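Local coordinates for protein SAM-dependent methyltransferase (PDB 3D2L) that probably transfers a methyl group from S-adenosylmethionine to an acceptor substrate, using a Rossmann-like methyltransferase domain, at residues 26-40 against 91-103. Sequence-based numbering, arbitrary orientation.
Sequences WVLEQVEPGKRIADI and LELPEPVDAITIL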
loop_
_atom_site.group_PDB
_atom_site.type_symbol
_atom_site.label_atom_id
_atom_site.label_comp_id
_atom_site.label_asym_id
_atom_site.label_seq_id
_atom_site.Cartn_x
_atom_site.Cartn_y
_atom_site.Cartn_z
ATOM N N TRP A 26 -4.726 0.133 13.314
ATOM C CA TRP A 26 -5.854 0.832 12.677
ATOM C C TRP A 26 -6.851 -0.148 12.049
ATOM O O TRP A 26 -8.056 -0.017 12.226
ATOM C CB TRP A 26 -5.317 1.831 11.636
ATOM C CG TRP A 26 -6.367 2.435 10.749
ATOM C CD1 TRP A 26 -7.394 3.212 11.133
ATOM C CD2 TRP A 26 -6.452 2.330 9.331
ATOM N NE1 TRP A 26 -8.146 3.568 10.058
ATOM C CE2 TRP A 26 -7.596 3.047 8.931
ATOM C CE3 TRP A 26 -5.690 1.687 8.358
ATOM C CZ2 TRP A 26 -7.978 3.184 7.594
ATOM C CZ3 TRP A 26 -6.080 1.813 7.009
ATOM C CH2 TRP A 26 -7.217 2.568 6.651
ATOM N N VAL A 27 -6.344 -1.149 11.343
ATOM C CA VAL A 27 -7.199 -2.163 10.740
ATOM C C VAL A 27 -7.993 -2.836 11.881
ATOM O O VAL A 27 -9.192 -3.046 11.756
ATOM C CB VAL A 27 -6.401 -3.191 9.869
ATOM C CG1 VAL A 27 -7.328 -4.343 9.346
ATOM C CG2 VAL A 27 -5.659 -2.488 8.667
ATOM N N LEU A 28 -7.320 -3.148 12.992
ATOM C CA LEU A 28 -7.965 -3.783 14.161
ATOM C C LEU A 28 -9.145 -2.962 14.723
ATOM O O LEU A 28 -10.079 -3.527 15.307
ATOM C CB LEU A 28 -6.913 -4.083 15.216
ATOM C CG LEU A 28 -6.028 -5.276 14.863
ATOM C CD1 LEU A 28 -4.837 -5.340 15.746
ATOM C CD2 LEU A 28 -6.832 -6.580 14.941
ATOM N N GLU A 29 -9.114 -1.638 14.539
ATOM C CA GLU A 29 -10.215 -0.770 14.963
ATOM C C GLU A 29 -11.418 -0.842 14.053
ATOM O O GLU A 29 -12.513 -0.463 14.469
ATOM C CB GLU A 29 -9.773 0.692 14.995
ATOM C CG GLU A 29 -8.612 0.961 15.914
ATOM C CD GLU A 29 -8.155 2.430 15.871
ATOM O OE1 GLU A 29 -8.411 3.133 14.849
ATOM O OE2 GLU A 29 -7.526 2.854 16.870
ATOM N N GLN A 30 -11.221 -1.291 12.810
ATOM C CA GLN A 30 -12.282 -1.344 11.818
ATOM C C GLN A 30 -12.785 -2.712 11.441
ATOM O O GLN A 30 -13.922 -2.806 10.996
ATOM C CB GLN A 30 -11.830 -0.692 10.486
ATOM C CG GLN A 30 -11.109 0.592 10.633
ATOM C CD GLN A 30 -11.881 1.620 11.400
ATOM O OE1 GLN A 30 -13.115 1.630 11.396
ATOM N NE2 GLN A 30 -11.152 2.511 12.071
ATOM N N VAL A 31 -11.960 -3.753 11.583
ATOM C CA VAL A 31 -12.338 -5.102 11.135
ATOM C C VAL A 31 -12.102 -6.034 12.276
ATOM O O VAL A 31 -10.996 -6.069 12.791
ATOM C CB VAL A 31 -11.503 -5.546 9.881
ATOM C CG1 VAL A 31 -11.904 -6.989 9.387
ATOM C CG2 VAL A 31 -11.641 -4.504 8.765
ATOM N N GLU A 32 -13.144 -6.760 12.697
ATOM C CA GLU A 32 -13.029 -7.691 13.841
ATOM C C GLU A 32 -11.976 -8.750 13.601
ATOM O O GLU A 32 -11.933 -9.343 12.518
ATOM C CB GLU A 32 -14.341 -8.427 14.139
ATOM C CG GLU A 32 -15.484 -7.585 14.680
ATOM C CD GLU A 32 -16.179 -6.733 13.616
ATOM O OE1 GLU A 32 -15.675 -6.662 12.457
ATOM O OE2 GLU A 32 -17.243 -6.138 13.952
ATOM N N PRO A 33 -11.119 -9.009 14.614
ATOM C CA PRO A 33 -10.155 -10.057 14.409
ATOM C C PRO A 33 -10.828 -11.353 14.053
ATOM O O PRO A 33 -11.977 -11.557 14.407
ATOM C CB PRO A 33 -9.420 -10.120 15.750
ATOM C CG PRO A 33 -9.508 -8.705 16.248
ATOM C CD PRO A 33 -10.887 -8.293 15.888
ATOM N N GLY A 34 -10.138 -12.205 13.315
ATOM C CA GLY A 34 -10.710 -13.499 12.905
ATOM C C GLY A 34 -11.364 -13.467 11.528
ATOM O O GLY A 34 -11.580 -14.505 10.911
ATOM N N LYS A 35 -11.705 -12.280 11.063
ATOM C CA LYS A 35 -12.266 -12.103 9.730
ATOM C C LYS A 35 -11.240 -12.333 8.612
ATOM O O LYS A 35 -10.019 -12.421 8.847
ATOM C CB LYS A 35 -12.946 -10.734 9.609
ATOM C CG LYS A 35 -14.153 -10.619 10.538
ATOM C CD LYS A 35 -15.337 -10.040 9.829
ATOM C CE LYS A 35 -16.643 -10.257 10.578
ATOM N NZ LYS A 35 -17.006 -9.086 11.369
ATOM N N ARG A 36 -11.776 -12.451 7.398
ATOM C CA ARG A 36 -11.026 -12.757 6.192
ATOM C C ARG A 36 -10.753 -11.471 5.475
ATOM O O ARG A 36 -11.681 -10.721 5.207
ATOM C CB ARG A 36 -11.796 -13.715 5.277
ATOM C CG ARG A 36 -12.106 -15.048 5.951
ATOM C CD ARG A 36 -12.928 -16.023 5.073
ATOM N NE ARG A 36 -14.156 -15.420 4.547
ATOM C CZ ARG A 36 -15.244 -15.133 5.266
ATOM N NH1 ARG A 36 -15.296 -15.372 6.580
ATOM N NH2 ARG A 36 -16.296 -14.575 4.660
ATOM N N ILE A 37 -9.471 -11.237 5.211
ATOM C CA ILE A 37 -8.973 -10.031 4.560
ATOM C C ILE A 37 -8.095 -10.314 3.345
ATOM O O ILE A 37 -7.259 -11.228 3.350
ATOM C CB ILE A 37 -8.102 -9.139 5.514
ATOM C CG1 ILE A 37 -8.921 -8.638 6.701
ATOM C CG2 ILE A 37 -7.502 -7.931 4.765
ATOM C CD1 ILE A 37 -8.242 -7.518 7.509
ATOM N N ALA A 38 -8.314 -9.531 2.301
ATOM C CA ALA A 38 -7.444 -9.519 1.132
ATOM C C ALA A 38 -6.633 -8.222 1.241
ATOM O O ALA A 38 -7.183 -7.106 1.257
ATOM C CB ALA A 38 -8.243 -9.576 -0.168
ATOM N N ASP A 39 -5.328 -8.370 1.372
ATOM C CA ASP A 39 -4.394 -7.221 1.458
ATOM C C ASP A 39 -3.767 -7.103 0.097
ATOM O O ASP A 39 -2.947 -7.935 -0.317
ATOM C CB ASP A 39 -3.348 -7.475 2.529
ATOM C CG ASP A 39 -2.429 -6.283 2.750
ATOM O OD1 ASP A 39 -2.919 -5.116 2.696
ATOM O OD2 ASP A 39 -1.224 -6.544 2.989
ATOM N N ILE A 40 -4.151 -6.054 -0.599
ATOM C CA ILE A 40 -3.776 -5.876 -1.965
ATOM C C ILE A 40 -2.677 -4.829 -2.169
ATOM O O ILE A 40 -2.587 -3.869 -1.473
ATOM C CB ILE A 40 -5.012 -5.706 -2.859
ATOM C CG1 ILE A 40 -5.612 -4.358 -2.689
ATOM C CG2 ILE A 40 -6.104 -6.768 -2.530
ATOM C CD1 ILE A 40 -6.923 -4.247 -3.314
ATOM N N LEU A 91 -9.014 -7.624 -9.374
ATOM C CA LEU A 91 -8.934 -8.681 -8.370
ATOM C C LEU A 91 -9.914 -9.776 -8.643
ATOM O O LEU A 91 -11.032 -9.535 -9.091
ATOM C CB LEU A 91 -9.272 -8.203 -6.973
ATOM C CG LEU A 91 -8.392 -7.153 -6.369
ATOM C CD1 LEU A 91 -8.997 -6.848 -5.005
ATOM C CD2 LEU A 91 -6.963 -7.715 -6.302
ATOM N N GLU A 92 -9.512 -10.986 -8.307
ATOM C CA GLU A 92 -10.409 -12.094 -8.466
ATOM C C GLU A 92 -9.967 -13.193 -7.527
ATOM O O GLU A 92 -8.930 -13.825 -7.738
ATOM C CB GLU A 92 -10.468 -12.538 -9.922
ATOM C CG GLU A 92 -11.633 -13.497 -10.176
ATOM C CD GLU A 92 -12.021 -13.581 -11.637
ATOM O OE1 GLU A 92 -11.329 -12.977 -12.491
ATOM O OE2 GLU A 92 -13.023 -14.249 -11.913
ATOM N N LEU A 93 -10.741 -13.363 -6.457
ATOM C CA LEU A 93 -10.481 -14.377 -5.452
ATOM C C LEU A 93 -11.671 -15.306 -5.415
ATOM O O LEU A 93 -12.800 -14.873 -5.608
ATOM C CB LEU A 93 -10.217 -13.728 -4.098
ATOM C CG LEU A 93 -8.916 -12.927 -4.080
ATOM C CD1 LEU A 93 -8.851 -12.031 -2.867
ATOM C CD2 LEU A 93 -7.672 -13.860 -4.147
ATOM N N PRO A 94 -11.417 -16.599 -5.204
ATOM C CA PRO A 94 -12.493 -17.588 -5.190
ATOM C C PRO A 94 -13.284 -17.613 -3.891
ATOM O O PRO A 94 -14.508 -17.781 -3.923
ATOM C CB PRO A 94 -11.749 -18.911 -5.390
ATOM C CG PRO A 94 -10.374 -18.662 -4.817
ATOM C CD PRO A 94 -10.088 -17.210 -4.998
ATOM N N GLU A 95 -12.591 -17.460 -2.761
ATOM C CA GLU A 95 -13.236 -17.494 -1.450
ATOM C C GLU A 95 -13.661 -16.085 -1.050
ATOM O O GLU A 95 -13.029 -15.098 -1.443
ATOM C CB GLU A 95 -12.303 -18.103 -0.385
ATOM C CG GLU A 95 -11.855 -19.548 -0.683
ATOM N N PRO A 96 -14.729 -15.990 -0.243
ATOM C CA PRO A 96 -15.245 -14.667 0.170
ATOM C C PRO A 96 -14.328 -13.934 1.139
ATOM O O PRO A 96 -13.595 -14.583 1.930
ATOM C CB PRO A 96 -16.575 -15.010 0.865
ATOM C CG PRO A 96 -16.423 -16.453 1.332
ATOM C CD PRO A 96 -15.493 -17.113 0.340
ATOM N N VAL A 97 -14.320 -12.600 1.063
ATOM C CA VAL A 97 -13.562 -11.801 2.054
ATOM C C VAL A 97 -14.468 -10.764 2.694
ATOM O O VAL A 97 -15.348 -10.211 2.061
ATOM C CB VAL A 97 -12.236 -11.117 1.530
ATOM C CG1 VAL A 97 -11.333 -12.125 0.832
ATOM C CG2 VAL A 97 -12.486 -9.877 0.687
ATOM N N ASP A 98 -14.186 -10.507 3.957
ATOM C CA ASP A 98 -14.899 -9.566 4.773
ATOM C C ASP A 98 -14.347 -8.172 4.657
ATOM O O ASP A 98 -15.043 -7.228 4.988
ATOM C CB ASP A 98 -14.779 -9.985 6.234
ATOM C CG ASP A 98 -15.257 -11.389 6.465
ATOM O OD1 ASP A 98 -16.431 -11.643 6.165
ATOM O OD2 ASP A 98 -14.468 -12.226 6.966
ATOM N N ALA A 99 -13.074 -8.039 4.289
ATOM C CA ALA A 99 -12.459 -6.718 4.133
ATOM C C ALA A 99 -11.321 -6.767 3.134
ATOM O O ALA A 99 -10.680 -7.826 2.937
ATOM C CB ALA A 99 -11.942 -6.160 5.510
ATOM N N ILE A 100 -11.103 -5.625 2.486
ATOM C CA ILE A 100 -9.976 -5.404 1.583
ATOM C C ILE A 100 -9.143 -4.273 2.144
ATOM O O ILE A 100 -9.671 -3.216 2.504
ATOM C CB ILE A 100 -10.456 -5.093 0.111
ATOM C CG1 ILE A 100 -11.074 -6.327 -0.504
ATOM C CG2 ILE A 100 -9.303 -4.580 -0.788
ATOM C CD1 ILE A 100 -11.826 -5.981 -1.782
ATOM N N THR A 101 -7.825 -4.497 2.252
ATOM C CA THR A 101 -6.924 -3.471 2.699
ATOM C C THR A 101 -5.953 -3.104 1.581
ATOM O O THR A 101 -5.391 -3.968 0.902
ATOM C CB THR A 101 -6.140 -3.864 4.002
ATOM O OG1 THR A 101 -5.467 -5.130 3.819
ATOM C CG2 THR A 101 -7.120 -3.967 5.172
ATOM N N ILE A 102 -5.725 -1.806 1.429
ATOM C CA ILE A 102 -4.787 -1.302 0.426
ATOM C C ILE A 102 -3.961 -0.279 1.163
ATOM O O ILE A 102 -4.277 0.905 1.225
ATOM C CB ILE A 102 -5.476 -0.673 -0.798
ATOM C CG1 ILE A 102 -6.668 -1.500 -1.249
ATOM C CG2 ILE A 102 -4.468 -0.518 -1.900
ATOM C CD1 ILE A 102 -7.283 -0.970 -2.555
ATOM N N LEU A 103 -2.865 -0.764 1.709
ATOM C CA LEU A 103 -2.095 -0.017 2.673
ATOM C C LEU A 103 -0.817 0.608 2.192
ATOM O O LEU A 103 -0.275 0.247 1.146
ATOM C CB LEU A 103 -1.774 -0.957 3.855
ATOM C CG LEU A 103 -2.921 -1.691 4.527
ATOM C CD1 LEU A 103 -2.336 -2.606 5.635
ATOM C CD2 LEU A 103 -3.939 -0.731 5.097
HETATM O O HOH W 1 -1.890 -3.437 1.194
#
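Strands 36-40 and 99-102 run parallel as the central neighbours of a Rossmann-like methyltransferase sheet, with Ile37, Ala38 and Asp39 in register with Ala99, Ile100 and Thr101. Their ladder runs from Ala38 N to Ala99 O, from Thr101 N to Ala38 O, and from Ile40 N to Thr101 O (2.9 Å). At the start of the pair the chain turns at Asp98, and Arg36 O receives both Asp98 N and Ala99 N. Asp98 OD2 takes Arg36 N through its anti lone pair in a nearly linear bond of 2.7 Å, and the same oxygen lies over one face of the Arg36 guanidinium, 3.3 Å from NH1, a salt bridge of charge alone. The bend at chi3 (-53°) swings the guanidinium round to Pro96, where NE donates in its own plane to Pro96 O (2.8 Å), reaching it from above the carbonyl plane. An alanine in place of Arg36 would probably leave Pro96 O without its NE donor and the Asp98 carboxylate without the cation it lies over. On the face of Ile37, Thr101 OG1 donates to Asp39 OD1 (2.8 Å) from above the carboxylate plane, while a water takes Leu103 N and lies near Asp39 OD1 and Ile40 O; Asp39 OD2 is hydrogen-bonded to Thr48 OG1. Val31 CG2 meets Ala99 CB at 3.7 Å, and Leu103 CD2 touches the Trp26 ring edge at CZ3. On the face of Ala38, Leu93 CD1 reaches Ala38 CB, and Ile40 packs tightly on Ile102, CG1 to CG1 3.4 Å. Helix 20-30 thus covers one side of the pair and helix 113-126 lies against Ile100 on the other, while strands 56-61 and 131-138 continue the sheet beyond 36-40 and 97-102 respectively.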